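Local coordinates for ribokinase, putative (Burkholderia thailandensis, PDB 3B1N), which probably phosphorylates nucleosides with ATP as a pfkB-family (ribokinase-like) kinase, and binds ADP together with the nucleoside analogue mizoribine, at residues E18-F21 with R22-I25. Numbering follows the deposited sequence.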
loop_
_atom_site.group_PDB
_atom_site.type_symbol
_atom_site.label_atom_id
_atom_site.label_comp_id
_atom_site.label_asym_id
_atom_site.label_seq_id
_atom_site.Cartn_x
_atom_site.Cartn_y
_atom_site.Cartn_z
ATOM N N GLU B 18 -8.980 -4.106 -6.980
ATOM C CA GLU B 18 -9.888 -4.108 -8.154
ATOM C C GLU B 18 -11.076 -3.217 -7.868
ATOM O O GLU B 18 -12.184 -3.684 -7.543
ATOM C CB GLU B 18 -10.321 -5.529 -8.503
ATOM C CG GLU B 18 -9.163 -6.445 -8.814
ATOM C CD GLU B 18 -8.425 -6.086 -10.074
ATOM O OE1 GLU B 18 -9.008 -5.395 -10.938
ATOM O OE2 GLU B 18 -7.247 -6.504 -10.194
ATOM N N GLY B 19 -10.851 -1.923 -7.968
ATOM C CA GLY B 19 -11.828 -0.917 -7.580
ATOM C C GLY B 19 -11.185 0.432 -7.581
ATOM O O GLY B 19 -10.101 0.593 -8.144
ATOM N N ARG B 20 -11.847 1.389 -6.960
ATOM C CA ARG B 20 -11.429 2.782 -6.939
ATOM C C ARG B 20 -11.402 3.225 -5.500
ATOM O O ARG B 20 -12.438 3.155 -4.819
ATOM C CB ARG B 20 -12.435 3.636 -7.725
ATOM C CG ARG B 20 -12.291 3.415 -9.270
ATOM C CD ARG B 20 -13.423 4.174 -10.008
ATOM N NE ARG B 20 -13.341 5.628 -9.859
ATOM C CZ ARG B 20 -14.286 6.388 -9.341
ATOM N NH1 ARG B 20 -15.403 5.871 -8.847
ATOM N NH2 ARG B 20 -14.112 7.685 -9.306
ATOM N N PHE B 21 -10.249 3.696 -5.020
ATOM C CA PHE B 21 -10.193 4.244 -3.633
ATOM C C PHE B 21 -11.232 5.314 -3.349
ATOM O O PHE B 21 -11.745 5.400 -2.262
ATOM C CB PHE B 21 -8.810 4.829 -3.295
ATOM C CG PHE B 21 -7.669 3.847 -3.395
ATOM C CD1 PHE B 21 -7.821 2.521 -3.088
ATOM C CD2 PHE B 21 -6.377 4.336 -3.726
ATOM C CE1 PHE B 21 -6.739 1.566 -3.182
ATOM C CE2 PHE B 21 -5.282 3.419 -3.802
ATOM C CZ PHE B 21 -5.458 2.062 -3.557
ATOM N N ARG B 22 -11.607 6.137 -4.335
ATOM C CA ARG B 22 -12.590 7.161 -4.101
ATOM C C ARG B 22 -13.930 6.611 -3.598
ATOM O O ARG B 22 -14.676 7.354 -2.981
ATOM C CB ARG B 22 -12.863 7.942 -5.397
ATOM C CG ARG B 22 -11.699 8.885 -5.730
ATOM C CD ARG B 22 -11.953 9.538 -7.127
ATOM N NE ARG B 22 -10.816 10.402 -7.531
ATOM C CZ ARG B 22 -10.758 11.705 -7.343
ATOM N NH1 ARG B 22 -11.742 12.335 -6.720
ATOM N NH2 ARG B 22 -9.684 12.370 -7.799
ATOM N N GLU B 23 -14.231 5.357 -3.934
ATOM C CA GLU B 23 -15.503 4.744 -3.551
ATOM C C GLU B 23 -15.451 4.212 -2.135
ATOM O O GLU B 23 -16.446 3.672 -1.647
ATOM C CB GLU B 23 -15.857 3.608 -4.504
ATOM C CG GLU B 23 -16.068 4.110 -5.939
ATOM C CD GLU B 23 -16.283 2.968 -6.908
ATOM O OE1 GLU B 23 -16.647 1.836 -6.493
ATOM O OE2 GLU B 23 -16.056 3.184 -8.115
ATOM N N HIS B 24 -14.291 4.361 -1.475
ATOM C CA HIS B 24 -14.111 3.701 -0.138
ATOM C C HIS B 24 -13.593 4.670 0.883
ATOM O O HIS B 24 -13.230 4.236 1.993
ATOM C CB HIS B 24 -13.193 2.511 -0.271
ATOM C CG HIS B 24 -13.753 1.469 -1.177
ATOM N ND1 HIS B 24 -14.654 0.515 -0.745
ATOM C CD2 HIS B 24 -13.599 1.269 -2.517
ATOM C CE1 HIS B 24 -15.016 -0.242 -1.777
ATOM N NE2 HIS B 24 -14.394 0.202 -2.861
ATOM N N ILE B 25 -13.529 5.958 0.554
ATOM C CA ILE B 25 -13.120 6.979 1.528
ATOM C C ILE B 25 -14.335 7.534 2.230
ATOM O O ILE B 25 -15.352 7.896 1.597
ATOM C CB ILE B 25 -12.215 8.091 0.914
ATOM C CG1 ILE B 25 -12.936 8.865 -0.172
ATOM C CG2 ILE B 25 -10.851 7.501 0.481
ATOM C CD1 ILE B 25 -12.021 10.046 -0.710
HETATM O O HOH W 1 -14.405 0.135 -5.702
#
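Arg20 N, Glu23 OE1 and His24 NE2 all hold one water, which takes the Arg20 N-H, donates to Glu23 OE1 at 2.9 Å and lies 2.8 Å from His24 NE2, in the plane of the ring. The other carboxylate oxygen, Glu23 OE2, meets Arg20 NH1 at 2.9 Å in a salt bridge, offering its anti lone pair, with the two planar groups turned 57° apart. The bend at chi3 of Arg20 (65°) turns NH1 toward Glu23, so that OE2 meets the guanidinium at its edge, while Arg22 CB lies over one face. The backbone makes a short 3-10 turn: Glu23 N bonds to Arg20 O at 3.0 Å and His24 N to Phe21 O at 2.9 Å. His24 CD2 also edges up to Arg20 O.

The turn belongs to the loop between strands 10-16 and 35-38, at the subunit interface. Arg22 NH1 hydrogen-bonds to Pro27 O of the second subunit, and His24 O accepts from Tyr194 OH of that subunit. Asp110 forms a further salt bridge with Arg20 NE, so two carboxylates bind this guanidinium, at NE and at NH1; they probably offset the near-parallel Arg22 guanidinium, and would probably favour the charged form and limit rotation.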